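Local coordinates for tryptophan--tRNA ligase (Aeropyrum pernix, PDB 3A04), which catalyses the ATP-dependent attachment of L-tryptophan to its cognate tRNA, releasing AMP and diphosphate, at residues H55-K60 with L224-A229; Y96-G101 with L139-K144; Y149-T152 with P157-R160; H198-L201 with Y207-V210. All blocks are in the same frame, centred on the assembly; numbering follows the deposited sequence. Where two conformers were deposited one is given.

Contact 1. Residues H55-K60 with L224-A229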
loop_
_atom_site.group_PDB
_atom_site.type_symbol
_atom_site.label_atom_id
_atom_site.label_comp_id
_atom_site.label_asym_id
_atom_site.label_seq_id
_atom_site.Cartn_x
_atom_site.Cartn_y
_atom_site.Cartn_z
ATOM N N HIS A 55 -20.764 23.240 0.298
ATOM C CA HIS A 55 -19.375 23.163 -0.219
ATOM C C HIS A 55 -18.426 23.325 0.978
ATOM O O HIS A 55 -18.833 23.832 2.045
ATOM C CB HIS A 55 -19.053 24.252 -1.252
ATOM C CG HIS A 55 -18.642 25.548 -0.616
ATOM N ND1 HIS A 55 -17.323 25.925 -0.476
ATOM C CD2 HIS A 55 -19.386 26.550 -0.055
ATOM C CE1 HIS A 55 -17.264 27.098 0.148
ATOM N NE2 HIS A 55 -18.501 27.492 0.425
ATOM N N ARG A 56 -17.195 22.862 0.804
ATOM C CA ARG A 56 -16.128 23.249 1.744
ATOM C C ARG A 56 -14.928 23.621 0.900
ATOM O O ARG A 56 -14.456 22.802 0.093
ATOM C CB ARG A 56 -15.833 22.133 2.732
ATOM C CG ARG A 56 -14.689 22.547 3.770
ATOM C CD ARG A 56 -14.589 21.495 4.836
ATOM N NE ARG A 56 -14.293 20.150 4.281
ATOM C CZ ARG A 56 -14.828 19.027 4.735
ATOM N NH1 ARG A 56 -15.635 19.038 5.797
ATOM N NH2 ARG A 56 -14.537 17.851 4.151
ATOM N N ASP A 57 -14.477 24.886 0.995
ATOM C CA ASP A 57 -13.277 25.378 0.296
ATOM C C ASP A 57 -13.400 25.489 -1.223
ATOM O O ASP A 57 -12.402 25.736 -1.911
ATOM C CB ASP A 57 -12.040 24.490 0.684
ATOM C CG ASP A 57 -11.541 24.733 2.164
ATOM O OD1 ASP A 57 -12.026 25.723 2.798
ATOM O OD2 ASP A 57 -10.671 23.955 2.637
ATOM N N PHE A 58 -14.600 25.273 -1.802
ATOM C CA PHE A 58 -14.752 25.460 -3.290
ATOM C C PHE A 58 -14.490 26.914 -3.734
ATOM O O PHE A 58 -14.099 27.228 -4.890
ATOM C CB PHE A 58 -16.181 24.970 -3.713
ATOM C CG PHE A 58 -16.386 24.812 -5.218
ATOM C CD1 PHE A 58 -15.419 24.199 -5.994
ATOM C CD2 PHE A 58 -17.562 25.310 -5.838
ATOM C CE1 PHE A 58 -15.603 24.036 -7.431
ATOM C CE2 PHE A 58 -17.767 25.201 -7.219
ATOM C CZ PHE A 58 -16.803 24.566 -8.029
ATOM N N ASP A 59 -14.727 27.855 -2.826
ATOM C CA ASP A 59 -14.240 29.253 -3.039
ATOM C C ASP A 59 -12.755 29.390 -3.395
ATOM O O ASP A 59 -12.388 30.077 -4.376
ATOM C CB ASP A 59 -14.583 30.137 -1.834
ATOM C CG ASP A 59 -14.017 29.618 -0.518
ATOM O OD1 ASP A 59 -13.793 28.417 -0.352
ATOM O OD2 ASP A 59 -13.844 30.445 0.407
ATOM N N LYS A 60 -11.905 28.685 -2.651
ATOM C CA LYS A 60 -10.450 28.685 -2.956
ATOM C C LYS A 60 -10.221 28.147 -4.353
ATOM O O LYS A 60 -9.360 28.646 -5.092
ATOM C CB LYS A 60 -9.697 27.809 -1.916
ATOM C CG LYS A 60 -9.745 28.400 -0.474
ATOM C CD LYS A 60 -9.177 27.460 0.584
ATOM C CE LYS A 60 -7.655 27.226 0.504
ATOM N NZ LYS A 60 -7.142 26.165 1.526
ATOM N N LEU A 224 -10.532 12.997 6.909
ATOM C CA LEU A 224 -9.287 12.282 7.197
ATOM C C LEU A 224 -8.255 12.609 6.064
ATOM O O LEU A 224 -7.086 12.832 6.339
ATOM C CB LEU A 224 -9.489 10.769 7.313
ATOM C CG LEU A 224 -8.216 9.902 7.398
ATOM C CD1 LEU A 224 -7.444 10.210 8.730
ATOM C CD2 LEU A 224 -8.518 8.364 7.284
ATOM N N THR A 225 -8.709 12.661 4.823
ATOM C CA THR A 225 -7.856 13.081 3.652
ATOM C C THR A 225 -7.279 14.480 3.853
ATOM O O THR A 225 -6.091 14.706 3.589
ATOM C CB THR A 225 -8.669 12.977 2.308
ATOM O OG1 THR A 225 -9.090 11.607 2.169
ATOM C CG2 THR A 225 -7.828 13.329 1.054
ATOM N N ARG A 226 -8.099 15.418 4.330
ATOM C CA ARG A 226 -7.601 16.792 4.543
ATOM C C ARG A 226 -6.605 16.761 5.682
ATOM O O ARG A 226 -5.613 17.419 5.601
ATOM C CB ARG A 226 -8.759 17.712 4.913
ATOM C CG ARG A 226 -9.662 18.039 3.687
ATOM C CD ARG A 226 -11.044 18.577 4.190
ATOM N NE ARG A 226 -10.954 19.878 4.901
ATOM C CZ ARG A 226 -10.880 21.068 4.306
ATOM N NH1 ARG A 226 -10.807 21.228 2.960
ATOM N NH2 ARG A 226 -10.814 22.147 5.072
ATOM N N ASP A 227 -6.861 15.968 6.736
ATOM C CA ASP A 227 -5.812 15.792 7.786
ATOM C C ASP A 227 -4.499 15.209 7.247
ATOM O O ASP A 227 -3.434 15.675 7.608
ATOM C CB ASP A 227 -6.254 14.964 8.960
ATOM C CG ASP A 227 -7.407 15.641 9.750
ATOM O OD1 ASP A 227 -7.640 16.842 9.570
ATOM O OD2 ASP A 227 -8.175 14.916 10.421
ATOM N N LEU A 228 -4.580 14.146 6.449
ATOM C CA LEU A 228 -3.408 13.595 5.809
ATOM C C LEU A 228 -2.618 14.662 5.004
ATOM O O LEU A 228 -1.370 14.764 5.140
ATOM C CB LEU A 228 -3.745 12.307 4.985
ATOM C CG LEU A 228 -4.005 11.032 5.777
ATOM C CD1 LEU A 228 -4.657 10.016 4.770
ATOM C CD2 LEU A 228 -2.616 10.479 6.333
ATOM N N ALA A 229 -3.301 15.521 4.264
ATOM C CA ALA A 229 -2.595 16.608 3.535
ATOM C C ALA A 229 -1.746 17.484 4.520
ATOM O O ALA A 229 -0.527 17.736 4.309
ATOM C CB ALA A 229 -3.634 17.508 2.780
#
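Arg226 stretches from helix 219-231 to Asp57 and passes Arg56. Its CB and CG carry the chain away from the helix. CD comes first, 3.6 Å from Arg56 NH2. A bend at chi3 (65°) turns the guanidinium toward the loop at Asp57. NE lies 3.4 Å from Arg56 NE. Both are donors, so this pair is not bonded. Its CZ lies 3.5 Å from Arg56 NE and 3.3 Å from Asp57 OD2. Arg56 NE sits over one face of the Arg226 guanidinium, offset toward its rim, and the two planes are 36° apart. Arg56 closes strand 52-56, which runs antiparallel to strand 242-246 at the flank of the otherwise parallel sheet of the class I synthetase fold. The contact joins that flank to the helix that follows strand 210-215. Arg56 NH2 makes its own salt bridge to Asp219, so the nearness of two arginines is probably offset by two carboxylates. At the tip, NH1 and NH2 of Arg226 both bond Asp57 OD2, at 2.7 Å and 3.0 Å. The NH1 bond is the straighter. OD2 lies in the guanidinium plane, but both nitrogens meet it from the same face of the tilted carboxylate. NH1 also donates to Pro241 O.

Contact 2. Residues Y96-G101 with L139-K144; sequences YLQKNG and LGLDPK
Gln98 holds a loop backbone and a bridging water with one side-chain oxygen. Its OE1 accepts from Asp142 N at 2.8 Å, and the bond is nearly straight (165°). The donor is tilted 18° from the amide's carbonyl plane. Water 1 donates to the same OE1 at 2.7 Å. It donates again to Gly140 O at 2.8 Å, so the loop is gripped both directly and through the water. The chain of Gln98 is extended, with CG anti to the backbone N (chi1 -176°), and this carries the amide from helix 85-99 across to the loop. Leu141 CD1 packs 3.6 Å from OE1. The Asp142 side chain crosses that of Gln98 at about a right angle, with CB 3.2 Å from OE1. Its OD1 turns the other way and accepts from Lys144 N at 2.7 Å, forming an Asx turn. Gly140 ends helix 121-139 in a Schellman motif, and Gly101 does the same for helix 85-99. The contact therefore joins the C-terminal end of one helix to the loop that leads from the other into strand 147-150. Gln98 NE2 donates to Thr146 OG1. With its oxygen accepting and its nitrogen donating, the amide is probably fixed against a flip, and Gln98 ties the helix end to the loop through an uncharged amide, while the Asp142 carboxylate serves the loop's own turn.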
loop_
_atom_site.group_PDB
_atom_site.type_symbol
_atom_site.label_atom_id
_atom_site.label_comp_id
_atom_site.label_asym_id
_atom_site.label_seq_id
_atom_site.Cartn_x
_atom_site.Cartn_y
_atom_site.Cartn_z
ATOM N N TYR A 96 -20.427 18.989 -16.244
ATOM C CA TYR A 96 -20.554 20.447 -16.088
ATOM C C TYR A 96 -19.154 21.092 -15.823
ATOM O O TYR A 96 -18.735 22.063 -16.464
ATOM C CB TYR A 96 -21.535 20.724 -14.895
ATOM C CG TYR A 96 -21.478 22.167 -14.423
ATOM C CD1 TYR A 96 -22.195 23.181 -15.102
ATOM C CD2 TYR A 96 -20.716 22.524 -13.259
ATOM C CE1 TYR A 96 -22.147 24.539 -14.651
ATOM C CE2 TYR A 96 -20.630 23.881 -12.854
ATOM C CZ TYR A 96 -21.374 24.879 -13.547
ATOM O OH TYR A 96 -21.294 26.240 -13.149
ATOM N N LEU A 97 -18.451 20.567 -14.819
ATOM C CA LEU A 97 -17.157 21.155 -14.500
ATOM C C LEU A 97 -16.236 21.016 -15.694
ATOM O O LEU A 97 -15.530 21.935 -15.973
ATOM C CB LEU A 97 -16.564 20.495 -13.208
ATOM C CG LEU A 97 -17.496 20.730 -11.975
ATOM C CD1 LEU A 97 -17.097 19.815 -10.817
ATOM C CD2 LEU A 97 -17.356 22.207 -11.447
ATOM N N GLN A 98 -16.243 19.889 -16.408
ATOM C CA GLN A 98 -15.337 19.754 -17.538
ATOM C C GLN A 98 -15.629 20.823 -18.615
ATOM O O GLN A 98 -14.685 21.420 -19.168
ATOM C CB GLN A 98 -15.461 18.383 -18.172
ATOM C CG GLN A 98 -14.473 18.108 -19.311
ATOM C CD GLN A 98 -14.440 16.642 -19.622
ATOM O OE1 GLN A 98 -15.374 16.111 -20.196
ATOM N NE2 GLN A 98 -13.363 15.950 -19.226
ATOM N N LYS A 99 -16.904 21.014 -18.963
ATOM C CA LYS A 99 -17.209 22.076 -19.948
ATOM C C LYS A 99 -16.793 23.458 -19.434
ATOM O O LYS A 99 -16.701 24.360 -20.221
ATOM C CB LYS A 99 -18.728 22.148 -20.222
ATOM C CG LYS A 99 -19.258 20.884 -20.893
ATOM C CD LYS A 99 -20.790 20.932 -20.945
ATOM C CE LYS A 99 -21.324 19.861 -21.939
ATOM N NZ LYS A 99 -22.839 19.692 -21.680
ATOM N N ASN A 100 -16.714 23.652 -18.119
ATOM C CA ASN A 100 -16.244 24.980 -17.587
ATOM C C ASN A 100 -14.728 24.999 -17.292
ATOM O O ASN A 100 -14.228 25.844 -16.592
ATOM C CB ASN A 100 -17.082 25.367 -16.382
ATOM C CG ASN A 100 -18.464 25.777 -16.782
ATOM O OD1 ASN A 100 -18.664 26.929 -17.194
ATOM N ND2 ASN A 100 -19.423 24.845 -16.733
ATOM N N GLY A 101 -13.986 24.114 -17.925
ATOM C CA GLY A 101 -12.548 24.217 -17.862
ATOM C C GLY A 101 -11.849 23.301 -16.841
ATOM O O GLY A 101 -10.597 23.250 -16.841
ATOM N N LEU A 139 -22.467 9.476 -21.797
ATOM C CA LEU A 139 -23.098 10.619 -21.152
ATOM C C LEU A 139 -22.576 11.955 -21.563
ATOM O O LEU A 139 -23.266 12.935 -21.368
ATOM C CB LEU A 139 -23.044 10.530 -19.596
ATOM C CG LEU A 139 -23.999 9.605 -18.847
ATOM C CD1 LEU A 139 -23.632 9.540 -17.337
ATOM C CD2 LEU A 139 -25.582 9.972 -19.014
ATOM N N GLY A 140 -21.328 12.033 -22.026
ATOM C CA GLY A 140 -20.782 13.255 -22.546
ATOM C C GLY A 140 -19.438 13.637 -21.933
ATOM O O GLY A 140 -18.943 14.726 -22.174
ATOM N N LEU A 141 -18.894 12.770 -21.076
ATOM C CA LEU A 141 -17.557 13.008 -20.523
ATOM C C LEU A 141 -16.549 12.868 -21.675
ATOM O O LEU A 141 -16.677 11.975 -22.509
ATOM C CB LEU A 141 -17.252 12.030 -19.364
ATOM C CG LEU A 141 -16.355 12.505 -18.215
ATOM C CD1 LEU A 141 -16.697 13.918 -17.606
ATOM C CD2 LEU A 141 -16.225 11.390 -17.069
ATOM N N ASP A 142 -15.652 13.811 -21.818
ATOM C CA ASP A 142 -14.779 13.850 -22.991
ATOM C C ASP A 142 -13.713 12.726 -22.987
ATOM O O ASP A 142 -12.891 12.670 -22.048
ATOM C CB ASP A 142 -14.104 15.200 -22.969
ATOM C CG ASP A 142 -13.106 15.426 -24.177
ATOM O OD1 ASP A 142 -12.619 14.486 -24.804
ATOM O OD2 ASP A 142 -12.725 16.584 -24.375
ATOM N N PRO A 143 -13.693 11.849 -24.009
ATOM C CA PRO A 143 -12.699 10.733 -23.993
ATOM C C PRO A 143 -11.246 11.177 -24.075
ATOM O O PRO A 143 -10.397 10.429 -23.647
ATOM C CB PRO A 143 -13.039 9.916 -25.252
ATOM C CG PRO A 143 -13.704 10.922 -26.198
ATOM C CD PRO A 143 -14.471 11.887 -25.266
ATOM N N LYS A 144 -10.976 12.342 -24.648
ATOM C CA LYS A 144 -9.621 12.818 -24.876
ATOM C C LYS A 144 -9.074 13.428 -23.584
ATOM O O LYS A 144 -7.955 13.061 -23.160
ATOM C CB LYS A 144 -9.566 13.890 -25.988
ATOM C CG LYS A 144 -8.128 14.266 -26.462
ATOM C CD LYS A 144 -8.079 15.610 -27.243
ATOM C CE LYS A 144 -6.658 15.923 -27.761
ATOM N NZ LYS A 144 -5.604 16.130 -26.666
HETATM O O HOH W 1 -17.663 17.094 -21.300
#

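Contact 3. Residues Y149-T152 with P157-R160; sequences YFQT and PYFR
Tyr158 presses its hydroxyl end against Gln151, while its ring meets Tyr149 at a longer distance. The Gln151 side is the tight one. Tyr158 OH lies 3.4 Å from Gln151 CG, and Tyr158 CE2 lies 3.5 Å from the backbone Gln151 O. The Tyr149 side is looser. The closest carbons there, Tyr149 CE1 and Tyr158 CE1, are 4.1 Å apart. The rings form an offset T-shaped pair, with the edge of Tyr149 toward the face of Tyr158, planes at 77° and centroids 5.9 Å apart. Tyr158 CG is anti to the backbone N (chi1 163°), which sends the ring out from helix 156-165 toward the strand end. Both tyrosine hydroxyls hydrogen-bond Asp195 OD1, and Gln151 NE2 bonds Asp195 OD2. A phenylalanine in place of Tyr158 would probably leave Asp195 OD1 with one partner fewer and open a small gap beside Gln151 CG. Little of this contact faces solvent. Gln151 O is bonded by Gln163 NE2 of the second subunit. The arrangement is the strand-to-helix turn typical of a Rossmann-type fold, here from edge strand 147-150 of this chain's sheet into helix 156-165, beside the dimer interface.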
loop_
_atom_site.group_PDB
_atom_site.type_symbol
_atom_site.label_atom_id
_atom_site.label_comp_id
_atom_site.label_asym_id
_atom_site.label_seq_id
_atom_site.Cartn_x
_atom_site.Cartn_y
_atom_site.Cartn_z
ATOM N N TYR A 149 -8.153 6.123 -14.606
ATOM C CA TYR A 149 -7.075 5.254 -14.207
ATOM C C TYR A 149 -7.541 4.226 -13.263
ATOM O O TYR A 149 -8.612 4.420 -12.589
ATOM C CB TYR A 149 -5.901 6.078 -13.613
ATOM C CG TYR A 149 -6.189 6.622 -12.232
ATOM C CD1 TYR A 149 -5.933 5.843 -11.076
ATOM C CD2 TYR A 149 -6.754 7.894 -12.109
ATOM C CE1 TYR A 149 -6.200 6.391 -9.743
ATOM C CE2 TYR A 149 -7.059 8.476 -10.817
ATOM C CZ TYR A 149 -6.752 7.679 -9.658
ATOM O OH TYR A 149 -7.065 8.137 -8.402
ATOM N N PHE A 150 -6.720 3.172 -13.119
ATOM C CA PHE A 150 -6.982 2.084 -12.173
ATOM C C PHE A 150 -6.048 2.284 -10.968
ATOM O O PHE A 150 -4.870 2.615 -11.182
ATOM C CB PHE A 150 -6.632 0.712 -12.755
ATOM C CG PHE A 150 -7.525 0.291 -13.877
ATOM C CD1 PHE A 150 -8.720 -0.374 -13.620
ATOM C CD2 PHE A 150 -7.187 0.570 -15.202
ATOM C CE1 PHE A 150 -9.578 -0.801 -14.733
ATOM C CE2 PHE A 150 -8.074 0.155 -16.304
ATOM C CZ PHE A 150 -9.207 -0.501 -16.046
ATOM N N GLN A 151 -6.606 2.127 -9.773
ATOM C CA GLN A 151 -5.839 2.167 -8.518
ATOM C C GLN A 151 -4.639 1.197 -8.602
ATOM O O GLN A 151 -3.608 1.505 -8.027
ATOM C CB GLN A 151 -6.644 1.712 -7.293
ATOM C CG GLN A 151 -7.780 2.702 -6.913
ATOM C CD GLN A 151 -8.628 2.168 -5.764
ATOM O OE1 GLN A 151 -8.805 0.974 -5.582
ATOM N NE2 GLN A 151 -9.207 3.096 -5.021
ATOM N N THR A 152 -4.764 0.109 -9.341
ATOM C CA THR A 152 -3.724 -0.894 -9.320
ATOM C C THR A 152 -2.760 -0.621 -10.479
ATOM O O THR A 152 -1.860 -1.440 -10.734
ATOM C CB THR A 152 -4.216 -2.365 -9.439
ATOM O OG1 THR A 152 -4.888 -2.533 -10.690
ATOM C CG2 THR A 152 -5.129 -2.811 -8.241
ATOM N N PRO A 157 4.708 7.363 -7.816
ATOM C CA PRO A 157 4.477 8.482 -6.883
ATOM C C PRO A 157 3.119 8.377 -6.120
ATOM O O PRO A 157 2.997 8.777 -4.918
ATOM C CB PRO A 157 4.530 9.750 -7.794
ATOM C CG PRO A 157 4.963 9.291 -9.145
ATOM C CD PRO A 157 4.883 7.781 -9.226
ATOM N N TYR A 158 2.111 7.819 -6.793
ATOM C CA TYR A 158 0.757 7.665 -6.202
ATOM C C TYR A 158 0.882 6.641 -5.120
ATOM O O TYR A 158 0.403 6.767 -4.049
ATOM C CB TYR A 158 -0.156 7.059 -7.296
ATOM C CG TYR A 158 -1.462 6.450 -6.870
ATOM C CD1 TYR A 158 -2.583 7.258 -6.685
ATOM C CD2 TYR A 158 -1.633 5.086 -6.837
ATOM C CE1 TYR A 158 -3.823 6.696 -6.371
ATOM C CE2 TYR A 158 -2.836 4.521 -6.536
ATOM C CZ TYR A 158 -3.933 5.304 -6.373
ATOM O OH TYR A 158 -5.123 4.675 -6.092
ATOM N N PHE A 159 1.552 5.558 -5.394
ATOM C CA PHE A 159 1.634 4.546 -4.376
ATOM C C PHE A 159 2.551 4.986 -3.215
ATOM O O PHE A 159 2.323 4.623 -2.108
ATOM C CB PHE A 159 2.077 3.042 -4.755
ATOM C CG PHE A 159 1.667 2.016 -3.697
ATOM C CD1 PHE A 159 0.364 1.606 -3.551
ATOM C CD2 PHE A 159 2.597 1.450 -2.841
ATOM C CE1 PHE A 159 0.031 0.706 -2.585
ATOM C CE2 PHE A 159 2.208 0.532 -1.893
ATOM C CZ PHE A 159 0.945 0.200 -1.783
ATOM N N ARG A 160 3.573 5.757 -3.499
ATOM C CA ARG A 160 4.400 6.261 -2.387
ATOM C C ARG A 160 3.559 7.079 -1.399
ATOM O O ARG A 160 3.784 7.043 -0.183
ATOM C CB ARG A 160 5.517 7.137 -2.942
ATOM C CG ARG A 160 6.550 7.502 -1.842
ATOM C CD ARG A 160 7.735 8.306 -2.449
ATOM N NE ARG A 160 8.365 7.674 -3.575
ATOM C CZ ARG A 160 8.764 8.314 -4.668
ATOM N NH1 ARG A 160 8.581 9.617 -4.784
ATOM N NH2 ARG A 160 9.363 7.642 -5.629
#

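Contact 4. Residues H198-L201 with Y207-V210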
loop_
_atom_site.group_PDB
_atom_site.type_symbol
_atom_site.label_atom_id
_atom_site.label_comp_id
_atom_site.label_asym_id
_atom_site.label_seq_id
_atom_site.Cartn_x
_atom_site.Cartn_y
_atom_site.Cartn_z
ATOM N N HIS A 198 -3.195 12.631 -4.995
ATOM C CA HIS A 198 -2.030 12.393 -5.865
ATOM C C HIS A 198 -2.031 13.352 -7.059
ATOM O O HIS A 198 -1.000 13.599 -7.642
ATOM C CB HIS A 198 -1.976 10.942 -6.434
ATOM C CG HIS A 198 -2.923 10.695 -7.584
ATOM N ND1 HIS A 198 -4.294 10.628 -7.428
ATOM C CD2 HIS A 198 -2.681 10.497 -8.921
ATOM C CE1 HIS A 198 -4.864 10.381 -8.607
ATOM N NE2 HIS A 198 -3.913 10.328 -9.533
ATOM N N VAL A 199 -3.200 13.877 -7.450
ATOM C CA VAL A 199 -3.236 14.776 -8.622
ATOM C C VAL A 199 -2.461 16.090 -8.424
ATOM O O VAL A 199 -2.085 16.787 -9.396
ATOM C CB VAL A 199 -4.724 15.115 -9.060
ATOM C CG1 VAL A 199 -5.461 13.834 -9.315
ATOM C CG2 VAL A 199 -5.447 16.084 -8.049
ATOM N N GLN A 200 -2.185 16.372 -7.163
ATOM C CA GLN A 200 -1.342 17.511 -6.773
ATOM C C GLN A 200 0.159 17.309 -7.028
ATOM O O GLN A 200 0.908 18.274 -7.084
ATOM C CB GLN A 200 -1.532 17.737 -5.275
ATOM C CG GLN A 200 -2.970 18.086 -4.924
ATOM C CD GLN A 200 -3.030 18.613 -3.463
ATOM O OE1 GLN A 200 -2.242 19.490 -3.060
ATOM N NE2 GLN A 200 -3.994 18.206 -2.764
ATOM N N LEU A 201 0.602 16.072 -7.207
ATOM C CA LEU A 201 2.020 15.847 -7.557
ATOM C C LEU A 201 2.343 16.250 -8.977
ATOM O O LEU A 201 1.524 16.044 -9.873
ATOM C CB LEU A 201 2.377 14.358 -7.390
ATOM C CG LEU A 201 2.013 13.725 -5.994
ATOM C CD1 LEU A 201 2.186 12.174 -6.048
ATOM C CD2 LEU A 201 2.891 14.391 -4.856
ATOM N N TYR A 207 -1.900 19.520 -9.978
ATOM C CA TYR A 207 -3.188 20.164 -9.734
ATOM C C TYR A 207 -3.446 20.328 -8.237
ATOM O O TYR A 207 -4.013 19.469 -7.523
ATOM C CB TYR A 207 -4.372 19.433 -10.423
ATOM C CG TYR A 207 -4.313 19.395 -11.940
ATOM C CD1 TYR A 207 -4.956 20.388 -12.717
ATOM C CD2 TYR A 207 -3.737 18.328 -12.594
ATOM C CE1 TYR A 207 -4.920 20.331 -14.117
ATOM C CE2 TYR A 207 -3.710 18.276 -14.008
ATOM C CZ TYR A 207 -4.300 19.299 -14.734
ATOM O OH TYR A 207 -4.284 19.268 -16.124
ATOM N N ARG A 208 -2.965 21.429 -7.720
ATOM C CA ARG A 208 -3.064 21.618 -6.320
ATOM C C ARG A 208 -4.513 21.886 -5.886
ATOM O O ARG A 208 -4.939 21.510 -4.774
ATOM C CB ARG A 208 -2.201 22.864 -5.955
ATOM C CG ARG A 208 -2.693 23.447 -4.627
ATOM C CD ARG A 208 -1.669 24.458 -4.101
ATOM N NE ARG A 208 -0.400 23.793 -3.736
ATOM C CZ ARG A 208 0.651 24.520 -3.362
ATOM N NH1 ARG A 208 0.559 25.874 -3.375
ATOM N NH2 ARG A 208 1.758 23.917 -2.994
ATOM N N HIS A 209 -5.277 22.514 -6.763
ATOM C CA HIS A 209 -6.637 22.890 -6.391
ATOM C C HIS A 209 -7.618 21.822 -6.974
ATOM O O HIS A 209 -7.837 21.790 -8.191
ATOM C CB HIS A 209 -6.882 24.256 -6.971
ATOM C CG HIS A 209 -5.888 25.273 -6.496
ATOM N ND1 HIS A 209 -5.891 25.707 -5.190
ATOM C CD2 HIS A 209 -4.825 25.870 -7.091
ATOM C CE1 HIS A 209 -4.883 26.543 -4.992
ATOM N NE2 HIS A 209 -4.204 26.638 -6.111
ATOM N N VAL A 210 -8.166 20.980 -6.111
ATOM C CA VAL A 210 -8.990 19.844 -6.566
ATOM C C VAL A 210 -10.287 19.882 -5.791
ATOM O O VAL A 210 -10.278 20.108 -4.592
ATOM C CB VAL A 210 -8.362 18.484 -6.148
ATOM C CG1 VAL A 210 -9.140 17.276 -6.857
ATOM C CG2 VAL A 210 -6.951 18.458 -6.494
HETATM O O HOH W 2 -0.019 21.139 -3.732
#
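Val199, Gln200 and Tyr207 carry most of this contact, in which the chain folds back on itself between helix 183-197 and strand 210-215. The backbone bond is from Tyr207 N to Val199 O, 2.8 Å long. Val199 O also lies near the plane of the Tyr207 ring, at its edge, and Tyr207 CB is 3.6 Å from it. The side chain of Val199 also points toward segment 207-210 and meets Val210 tip to tip. Val199 CG2 and Val210 CG2 are 3.2 Å apart, closer than usual for two methyls, so the exact fit there is doubtful. Gln200 lies across the backbone of Tyr207 and Arg208. Its CG is 3.1 Å from Tyr207 O, and its CA makes a CH...O contact with the same oxygen. CG beside the backbone N (chi1 -62°) and an extended chain beyond it bring the amide alongside Arg208. OE1 accepts from water 2 at 2.8 Å, and that water accepts from Arg208 NE at 2.7 Å. OE1 also accepts from Glu239 N. With the amide removed by an alanine here, Glu239 N and the water would probably lose their common acceptor, and the link to Arg208 would be broken. Tyr207 and Val199 both pack on Phe105 of strand 103-108. Val210 opens strand 210-215 and pairs with Ala242, so the turn runs from the end of helix 183-197 into the middle of the sheet.

Contact 1 closes the longest loop, from strand 52-56 to helix 219-231, and the other three nest inside it. Contacts 2, 3 and 4 follow one another along the chain in series, and none cross. Contact 2 ties the end of helix 85-99 to the loop before strand 147-150. Contact 3 closes the short turn after that strand, and contact 4 the turn before strand 210-215. Contact 1 touches contact 2 where Phe58 packs on Leu97. Contacts 3 and 4 meet where His198 packs on Tyr149 and Tyr158, and Leu201 on Pro157. Together they connect strand 52-56 near one edge of the sheet, central strand 210-215 and edge strand 147-150 with the helices packed around them.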